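Local coordinates for bromodomain adjacent to zinc finger domain protein 2B (Homo sapiens, PDB 4QF3) that probably reads histone H3 tails through its zinc-binding PHD finger, as a chromatin-associated protein related to the remodelling factor TIP5, at residues V7-L20 with K29-I43. Sequence-based numbering, arbitrary orientation.
Sequences VYCQICRKGDNEEL and KGCHTYCHRPKITTI. With ZN (zinc ion), chain C.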
ATOM      1  N   VAL A   7      -9.541   3.543   2.320  1.00 30.37           N
ATOM      2  CA  VAL A   7      -8.353   2.722   2.439  1.00 31.21           C
ATOM      3  C   VAL A   7      -7.598   3.050   3.684  1.00 20.77           C
ATOM      4  O   VAL A   7      -7.409   4.213   4.067  1.00 24.91           O
ATOM      5  CB  VAL A   7      -7.420   2.881   1.222  1.00 30.67           C
ATOM      6  CG1 VAL A   7      -6.107   2.123   1.443  1.00 39.26           C
ATOM      7  CG2 VAL A   7      -8.131   2.345  -0.016  1.00 34.59           C
ATOM      8  N   TYR A   8      -7.240   1.987   4.398  1.00 20.04           N
ATOM      9  CA  TYR A   8      -6.447   2.138   5.611  0.50 20.48           C
ATOM     10  C   TYR A   8      -5.175   1.297   5.412  1.00 24.26           C
ATOM     11  O   TYR A   8      -5.182   0.304   4.688  1.00 26.73           O
ATOM     12  CB  TYR A   8      -7.248   1.756   6.892  0.50 24.57           C
ATOM     13  CG  TYR A   8      -8.479   2.648   7.262  0.50 21.81           C
ATOM     14  CD1 TYR A   8      -8.395   3.644   8.230  0.50 19.71           C
ATOM     15  CD2 TYR A   8      -9.715   2.439   6.669  0.50 28.68           C
ATOM     16  CE1 TYR A   8      -9.479   4.434   8.537  0.50 21.59           C
ATOM     17  CE2 TYR A   8     -10.807   3.207   7.004  0.50 20.85           C
ATOM     18  CZ  TYR A   8     -10.673   4.209   7.924  0.50 19.28           C
ATOM     19  OH  TYR A   8     -11.818   4.945   8.214  0.50 30.76           O
ATOM     20  N   CYS A   9      -4.108   1.689   6.065  1.00 17.23           N
ATOM     21  CA  CYS A   9      -2.853   0.903   6.002  1.00 18.76           C
ATOM     22  C   CYS A   9      -3.018  -0.469   6.692  1.00 18.26           C
ATOM     23  O   CYS A   9      -3.564  -0.564   7.808  1.00 18.44           O
ATOM     24  CB  CYS A   9      -1.799   1.672   6.759  1.00 16.77           C
ATOM     25  SG  CYS A   9      -0.209   0.820   6.940  1.00 18.07           S
ATOM     26  N   GLN A  10      -2.592  -1.554   6.033  1.00 17.76           N
ATOM     27  CA  GLN A  10      -2.710  -2.908   6.620  1.00 20.06           C
ATOM     28  C   GLN A  10      -1.987  -3.049   7.934  1.00 21.44           C
ATOM     29  O   GLN A  10      -2.404  -3.852   8.789  1.00 21.32           O
ATOM     30  CB  GLN A  10      -2.131  -3.930   5.655  1.00 24.80           C
ATOM     31  CG  GLN A  10      -2.902  -4.059   4.381  1.00 27.48           C
ATOM     32  CD  GLN A  10      -4.158  -4.885   4.601  1.00 50.73           C
ATOM     33  OE1 GLN A  10      -5.273  -4.346   4.679  1.00 48.38           O
ATOM     34  NE2 GLN A  10      -3.979  -6.195   4.755  1.00 71.60           N
ATOM     35  N   ILE A  11      -0.953  -2.249   8.166  1.00 19.93           N
ATOM     36  CA  ILE A  11      -0.144  -2.381   9.396  1.00 22.07           C
ATOM     37  C   ILE A  11      -0.623  -1.456  10.528  1.00 26.02           C
ATOM     38  O   ILE A  11      -0.926  -1.937  11.641  1.00 31.20           O
ATOM     39  CB  ILE A  11       1.366  -2.116   9.080  1.00 26.24           C
ATOM     40  CG1 ILE A  11       1.875  -3.133   8.037  1.00 25.36           C
ATOM     41  CG2 ILE A  11       2.176  -2.120  10.373  1.00 30.06           C
ATOM     42  CD1 ILE A  11       1.871  -4.570   8.489  1.00 37.48           C
ATOM     43  N   CYS A  12      -0.720  -0.153  10.302  1.00 23.55           N
ATOM     44  CA  CYS A  12      -1.089   0.764  11.404  1.00 25.04           C
ATOM     45  C   CYS A  12      -2.605   1.024  11.464  1.00 27.25           C
ATOM     46  O   CYS A  12      -3.116   1.596  12.454  1.00 28.92           O
ATOM     47  CB  CYS A  12      -0.344   2.083  11.265  1.00 25.56           C
ATOM     48  SG  CYS A  12      -0.816   3.087   9.863  1.00 23.14           S
ATOM     49  N   ARG A  13      -3.305   0.615  10.410  1.00 24.44           N
ATOM     50  CA  ARG A  13      -4.791   0.748  10.259  1.00 21.32           C
ATOM     51  C   ARG A  13      -5.280   2.182  10.226  1.00 24.62           C
ATOM     52  O   ARG A  13      -6.466   2.474  10.495  1.00 26.47           O
ATOM     53  CB  ARG A  13      -5.517   0.006  11.385  1.00 25.57           C
ATOM     54  CG  ARG A  13      -4.831  -1.272  11.806  1.00 33.88           C
ATOM     55  CD  ARG A  13      -4.493  -2.185  10.655  1.00 42.25           C
ATOM     56  NE  ARG A  13      -5.719  -2.818  10.342  1.00 27.15           N
ATOM     57  CZ  ARG A  13      -5.900  -3.932   9.666  1.00 35.57           C
ATOM     58  NH1 ARG A  13      -4.906  -4.572   9.117  1.00 37.30           N
ATOM     59  NH2 ARG A  13      -7.136  -4.397   9.541  1.00 42.44           N
ATOM     60  N   LYS A  14      -4.387   3.098   9.910  1.00 20.95           N
ATOM     61  CA  LYS A  14      -4.736   4.504   9.701  1.00 22.96           C
ATOM     62  C   LYS A  14      -4.771   4.865   8.218  1.00 25.19           C
ATOM     63  O   LYS A  14      -4.047   4.286   7.409  1.00 23.14           O
ATOM     64  CB  LYS A  14      -3.791   5.409  10.461  1.00 27.12           C
ATOM     65  CG  LYS A  14      -3.615   4.992  11.915  1.00 33.62           C
ATOM     66  CD  LYS A  14      -2.684   5.917  12.685  1.00 60.42           C
ATOM     67  CE  LYS A  14      -3.437   7.012  13.423  1.00 74.55           C
ATOM     68  NZ  LYS A  14      -2.647   7.504  14.584  1.00 57.33           N
ATOM     69  N   GLY A  15      -5.559   5.874   7.862  1.00 25.65           N
ATOM     70  CA  GLY A  15      -5.676   6.337   6.465  1.00 26.64           C
ATOM     71  C   GLY A  15      -5.112   7.721   6.200  1.00 26.84           C
ATOM     72  O   GLY A  15      -5.414   8.363   5.181  1.00 27.64           O
ATOM     73  N   ASP A  16      -4.243   8.173   7.086  1.00 25.10           N
ATOM     74  CA  ASP A  16      -3.557   9.440   6.909  1.00 26.55           C
ATOM     75  C   ASP A  16      -2.365   9.346   5.943  1.00 26.34           C
ATOM     76  O   ASP A  16      -2.032   8.254   5.455  1.00 24.02           O
ATOM     77  CB  ASP A  16      -3.108   9.998   8.285  1.00 35.14           C
ATOM     78  CG  ASP A  16      -2.095   9.107   9.017  1.00 39.28           C
ATOM     79  OD1 ASP A  16      -1.869   7.931   8.661  1.00 30.10           O
ATOM     80  OD2 ASP A  16      -1.510   9.576  10.007  1.00 44.70           O
ATOM     81  N   ASN A  17      -1.669  10.462   5.715  1.00 27.84           N
ATOM     82  CA  ASN A  17      -0.457  10.464   4.913  1.00 30.12           C
ATOM     83  C   ASN A  17      -0.707   9.793   3.577  1.00 24.47           C
ATOM     84  O   ASN A  17       0.021   8.872   3.172  1.00 23.16           O
ATOM     85  CB  ASN A  17       0.698   9.752   5.619  1.00 29.30           C
ATOM     86  CG  ASN A  17       1.555  10.677   6.457  1.00 42.17           C
ATOM     87  OD1 ASN A  17       1.887  10.360   7.608  1.00 36.67           O
ATOM     88  ND2 ASN A  17       1.936  11.810   5.890  1.00 34.86           N
ATOM     89  N   GLU A  18      -1.714  10.262   2.861  1.00 27.42           N
ATOM     90  CA  GLU A  18      -2.145   9.611   1.651  1.00 26.28           C
ATOM     91  C   GLU A  18      -1.075   9.482   0.576  1.00 21.97           C
ATOM     92  O   GLU A  18      -1.041   8.468  -0.104  1.00 24.76           O
ATOM     93  CB  GLU A  18      -3.423  10.291   1.131  1.00 34.52           C
ATOM     94  CG  GLU A  18      -4.644   9.876   1.950  1.00 57.72           C
ATOM     95  CD  GLU A  18      -5.585  11.020   2.268  1.00 84.03           C
ATOM     96  OE1 GLU A  18      -6.030  11.707   1.324  1.00 91.41           O
ATOM     97  OE2 GLU A  18      -5.887  11.217   3.468  1.00 56.23           O
ATOM     98  N   GLU A  19      -0.174  10.456   0.453  1.00 24.67           N
ATOM     99  CA  GLU A  19       0.896  10.394  -0.557  1.00 26.79           C
ATOM    100  C   GLU A  19       1.824   9.203  -0.302  1.00 26.44           C
ATOM    101  O   GLU A  19       2.426   8.639  -1.227  1.00 27.26           O
ATOM    102  CB  GLU A  19       1.714  11.695  -0.549  1.00 34.69           C
ATOM    103  CG  GLU A  19       2.953  11.670  -1.436  1.00 38.32           C
ATOM    104  CD  GLU A  19       3.418  13.076  -1.815  1.00 34.12           C
ATOM    105  OE1 GLU A  19       2.671  13.712  -2.586  1.00 44.62           O
ATOM    106  OE2 GLU A  19       4.480  13.513  -1.330  1.00 56.79           O
ATOM    107  N   LEU A  20       1.909   8.806   0.972  1.00 25.43           N
ATOM    108  CA  LEU A  20       2.795   7.732   1.402  1.00 20.09           C
ATOM    109  C   LEU A  20       2.041   6.409   1.626  1.00 17.66           C
ATOM    110  O   LEU A  20       2.669   5.374   1.919  1.00 18.81           O
ATOM    111  CB  LEU A  20       3.524   8.122   2.693  1.00 20.82           C
ATOM    112  CG  LEU A  20       4.414   9.384   2.567  1.00 23.84           C
ATOM    113  CD1 LEU A  20       4.985   9.726   3.940  1.00 24.74           C
ATOM    114  CD2 LEU A  20       5.513   9.245   1.523  1.00 26.06           C
ATOM    115  N   LYS A  29      -5.143  -3.327  -1.503  1.00 27.48           N
ATOM    116  CA  LYS A  29      -4.824  -3.125  -0.096  1.00 21.31           C
ATOM    117  C   LYS A  29      -3.768  -2.016  -0.042  1.00 23.81           C
ATOM    118  O   LYS A  29      -3.099  -1.767  -1.027  1.00 23.34           O
ATOM    119  CB  LYS A  29      -4.288  -4.364   0.509  1.00 23.21           C
ATOM    120  CG  LYS A  29      -5.360  -5.445   0.666  1.00 30.56           C
ATOM    121  CD  LYS A  29      -4.789  -6.685   1.294  1.00 39.89           C
ATOM    122  CE  LYS A  29      -5.922  -7.680   1.544  1.00 69.65           C
ATOM    123  NZ  LYS A  29      -5.415  -9.061   1.763  1.00 79.08           N
ATOM    124  N   GLY A  30      -3.678  -1.372   1.108  1.00 21.48           N
ATOM    125  CA  GLY A  30      -2.806  -0.221   1.360  1.00 19.47           C
ATOM    126  C   GLY A  30      -1.769  -0.465   2.419  1.00 19.39           C
ATOM    127  O   GLY A  30      -1.930  -1.265   3.329  1.00 20.50           O
ATOM    128  N   CYS A  31      -0.613   0.199   2.269  1.00 17.72           N
ATOM    129  CA  CYS A  31       0.380   0.166   3.304  1.00 17.46           C
ATOM    130  C   CYS A  31       1.281   1.375   3.180  1.00 18.24           C
ATOM    131  O   CYS A  31       1.779   1.678   2.086  1.00 16.24           O
ATOM    132  CB  CYS A  31       1.193  -1.119   3.223  1.00 20.23           C
ATOM    133  SG  CYS A  31       2.279  -1.467   4.632  1.00 21.53           S
ATOM    134  N   HIS A  32       1.539   2.059   4.286  1.00 16.22           N
ATOM    135  CA  HIS A  32       2.468   3.207   4.222  1.00 17.13           C
ATOM    136  C   HIS A  32       3.906   2.797   3.957  1.00 15.49           C
ATOM    137  O   HIS A  32       4.350   1.763   4.423  1.00 16.01           O
ATOM    138  CB  HIS A  32       2.506   3.924   5.567  1.00 18.62           C
ATOM    139  CG  HIS A  32       1.223   4.641   5.912  1.00 17.15           C
ATOM    140  ND1 HIS A  32       0.403   4.257   6.954  1.00 21.96           N
ATOM    141  CD2 HIS A  32       0.631   5.714   5.333  1.00 21.37           C
ATOM    142  CE1 HIS A  32      -0.619   5.100   7.031  1.00 16.20           C
ATOM    143  NE2 HIS A  32      -0.505   5.990   6.057  1.00 19.41           N
ATOM    144  N   THR A  33       4.613   3.652   3.224  1.00 16.78           N
ATOM    145  CA  THR A  33       6.019   3.420   2.988  1.00 19.15           C
ATOM    146  C   THR A  33       6.747   3.085   4.308  1.00 17.03           C
ATOM    147  O   THR A  33       7.563   2.135   4.396  1.00 18.88           O
ATOM    148  CB  THR A  33       6.606   4.707   2.377  1.00 19.54           C
ATOM    149  OG1 THR A  33       6.227   5.829   3.186  1.00 20.19           O
ATOM    150  CG2 THR A  33       6.218   4.918   0.936  1.00 19.84           C
ATOM    151  N   TYR A  34       6.458   3.843   5.380  1.00 18.09           N
ATOM    152  CA  TYR A  34       7.180   3.760   6.641  1.00 16.42           C
ATOM    153  C   TYR A  34       6.669   2.681   7.571  1.00 18.47           C
ATOM    154  O   TYR A  34       7.231   2.458   8.635  1.00 21.07           O
ATOM    155  CB  TYR A  34       7.136   5.132   7.342  1.00 19.70           C
ATOM    156  CG  TYR A  34       5.731   5.707   7.500  1.00 18.67           C
ATOM    157  CD1 TYR A  34       4.850   5.220   8.470  1.00 18.90           C
ATOM    158  CD2 TYR A  34       5.279   6.700   6.677  1.00 18.76           C
ATOM    159  CE1 TYR A  34       3.588   5.748   8.612  1.00 20.13           C
ATOM    160  CE2 TYR A  34       4.028   7.259   6.828  1.00 19.57           C
ATOM    161  CZ  TYR A  34       3.172   6.751   7.798  1.00 22.46           C
ATOM    162  OH  TYR A  34       1.884   7.304   7.893  1.00 24.24           O
ATOM    163  N   CYS A  35       5.587   2.018   7.153  1.00 17.96           N
ATOM    164  CA  CYS A  35       5.005   0.874   7.874  1.00 20.68           C
ATOM    165  C   CYS A  35       5.480  -0.456   7.301  1.00 18.94           C
ATOM    166  O   CYS A  35       5.449  -1.456   8.014  1.00 21.03           O
ATOM    167  CB  CYS A  35       3.462   0.886   7.879  1.00 20.35           C
ATOM    168  SG  CYS A  35       2.810   2.213   8.920  1.00 21.42           S
ATOM    169  N   HIS A  36       5.984  -0.477   6.053  1.00 17.41           N
ATOM    170  CA  HIS A  36       6.692  -1.635   5.564  1.00 19.38           C
ATOM    171  C   HIS A  36       7.968  -1.879   6.332  1.00 18.20           C
ATOM    172  O   HIS A  36       8.592  -0.947   6.849  1.00 18.42           O
ATOM    173  CB  HIS A  36       7.133  -1.451   4.121  1.00 20.07           C
ATOM    174  CG  HIS A  36       6.046  -1.601   3.129  1.00 23.78           C
ATOM    175  ND1 HIS A  36       5.719  -2.821   2.579  1.00 39.65           N
ATOM    176  CD2 HIS A  36       5.222  -0.691   2.564  1.00 24.17           C
ATOM    177  CE1 HIS A  36       4.745  -2.655   1.705  1.00 35.55           C
ATOM    178  NE2 HIS A  36       4.435  -1.377   1.670  1.00 28.72           N
ATOM    179  N   ARG A  37       8.372  -3.155   6.401  1.00 21.62           N
ATOM    180  CA  ARG A  37       9.719  -3.545   6.831  1.00 21.27           C
ATOM    181  C   ARG A  37      10.275  -4.493   5.781  1.00 20.86           C
ATOM    182  O   ARG A  37       9.611  -5.468   5.457  1.00 22.35           O
ATOM    183  CB  ARG A  37       9.699  -4.255   8.182  1.00 21.25           C
ATOM    184  CG  ARG A  37       9.175  -3.425   9.294  1.00 29.11           C
ATOM    185  CD  ARG A  37      10.182  -2.337   9.672  1.00 32.91           C
ATOM    186  NE  ARG A  37       9.651  -1.529  10.771  1.00 32.09           N
ATOM    187  CZ  ARG A  37       8.844  -0.474  10.621  1.00 38.42           C
ATOM    188  NH1 ARG A  37       8.471  -0.037   9.413  1.00 26.39           N
ATOM    189  NH2 ARG A  37       8.418   0.170  11.705  1.00 43.95           N
ATOM    190  N   PRO A  38      11.438  -4.158   5.196  1.00 20.52           N
ATOM    191  CA  PRO A  38      12.186  -2.919   5.326  1.00 19.53           C
ATOM    192  C   PRO A  38      11.357  -1.725   4.859  1.00 16.86           C
ATOM    193  O   PRO A  38      10.477  -1.858   4.013  1.00 19.32           O
ATOM    194  CB  PRO A  38      13.376  -3.105   4.358  1.00 21.75           C
ATOM    195  CG  PRO A  38      13.474  -4.584   4.142  1.00 26.73           C
ATOM    196  CD  PRO A  38      12.103  -5.119   4.291  1.00 24.73           C
ATOM    197  N   LYS A  39      11.621  -0.568   5.449  1.00 18.94           N
ATOM    198  CA  LYS A  39      10.869   0.617   5.091  1.00 17.59           C
ATOM    199  C   LYS A  39      11.186   0.984   3.642  1.00 17.33           C
ATOM    200  O   LYS A  39      12.323   0.780   3.172  1.00 22.24           O
ATOM    201  CB  LYS A  39      11.206   1.842   5.941  1.00 19.41           C
ATOM    202  CG  LYS A  39      10.749   1.752   7.389  1.00 18.75           C
ATOM    203  CD  LYS A  39      11.193   2.972   8.230  1.00 20.37           C
ATOM    204  CE  LYS A  39      10.558   2.941   9.609  1.00 27.74           C
ATOM    205  NZ  LYS A  39      10.959   4.188  10.364  1.00 31.76           N
ATOM    206  N   ILE A  40      10.172   1.503   2.957  1.00 18.65           N
ATOM    207  CA  ILE A  40      10.281   1.927   1.576  1.00 20.25           C
ATOM    208  C   ILE A  40      10.724   3.363   1.612  1.00 21.93           C
ATOM    209  O   ILE A  40      10.050   4.195   2.186  1.00 20.19           O
ATOM    210  CB  ILE A  40       8.954   1.829   0.805  1.00 20.60           C
ATOM    211  CG1 ILE A  40       8.369   0.419   0.854  1.00 28.25           C
ATOM    212  CG2 ILE A  40       9.101   2.306  -0.628  1.00 28.69           C
ATOM    213  CD1 ILE A  40       9.259  -0.622   0.268  1.00 33.22           C
ATOM    214  N   THR A  41      11.844   3.671   0.954  1.00 20.95           N
ATOM    215  CA  THR A  41      12.410   5.014   0.995  1.00 22.99           C
ATOM    216  C   THR A  41      12.372   5.743  -0.337  1.00 24.79           C
ATOM    217  O   THR A  41      12.855   6.880  -0.419  1.00 28.76           O
ATOM    218  CB  THR A  41      13.854   5.007   1.541  1.00 25.88           C
ATOM    219  OG1 THR A  41      14.666   4.165   0.729  1.00 29.33           O
ATOM    220  CG2 THR A  41      13.913   4.518   2.974  1.00 35.93           C
ATOM    221  N   THR A  42      11.718   5.133  -1.334  1.00 22.31           N
ATOM    222  CA  THR A  42      11.380   5.787  -2.610  1.00 24.97           C
ATOM    223  C   THR A  42       9.869   5.773  -2.799  1.00 22.32           C
ATOM    224  O   THR A  42       9.254   4.690  -2.759  1.00 25.70           O
ATOM    225  CB  THR A  42      11.989   5.033  -3.824  1.00 32.39           C
ATOM    226  OG1 THR A  42      13.417   4.955  -3.704  1.00 36.46           O
ATOM    227  CG2 THR A  42      11.639   5.728  -5.133  1.00 36.45           C
ATOM    228  N   ILE A  43       9.248   6.919  -3.044  1.00 25.85           N
ATOM    229  CA  ILE A  43       7.836   6.938  -3.405  1.00 24.78           C
ATOM    230  C   ILE A  43       7.723   6.507  -4.870  1.00 25.60           C
ATOM    231  O   ILE A  43       8.362   7.118  -5.772  1.00 24.73           O
ATOM    232  CB  ILE A  43       7.192   8.313  -3.172  1.00 30.40           C
ATOM    233  CG1 ILE A  43       7.296   8.708  -1.682  1.00 37.77           C
ATOM    234  CG2 ILE A  43       5.730   8.314  -3.577  1.00 29.89           C
ATOM    235  CD1 ILE A  43       7.017  10.171  -1.405  1.00 40.26           C
TER
HETATM  236 ZN    ZN C2001       0.661   2.565   8.245  1.00 20.58          ZN
HETATM  237  O   HOH W   1      -5.498  -1.993   3.214  1.00 22.71           O
HETATM  238  O   HOH W   2       0.165   6.430   9.935  1.00 30.40           O
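His32 is held at both ring nitrogens: ND1 binds the zinc ion at 2.1 Å, while NE2-H points almost straight (170°) at Asp16 O, 2.8 Å away. Asp16 O lies in the plane of the imidazole, although NE2 approaches from above the plane of the Asp16 carbonyl. Metal and carbonyl together fix the ring's rotation, and the proton on NE2 leaves ND1 to the zinc. Cys9 SG is also a ligand and accepts from three backbone amides: His32 N across the contact at 3.4 Å, and Ile11 N and Cys12 N in its own loop. These N-H groups probably offset some of the thiolate's negative charge. With Cys12 and Cys35, the two residues complete the three-cysteine, one-histidine site of the PHD finger, whose second zinc is bound by Cys24, Cys27, Cys50 and Cys53. On strand 30-32, Gly30 O takes Gln10 N at 2.8 Å, and a water accepts from Gly30 N while donating to Tyr8 O and Gln10 OE1. Beyond the zinc, Leu20 O accepts from Thr33 N at 2.9 Å. Tyr34 sets OH over one face of the His32 ring, 3.2 Å above it, and a water joins that hydroxyl to Asp16 OD1. A phenylalanine in place of Tyr34 would probably leave this water without one of its partners and the His32 face without the hydroxyl over it. Leu20 spreads its two methyls, CD1 to the edge of the Tyr34 ring and CD2 tightly against Ile43 CD1 (3.4 Å).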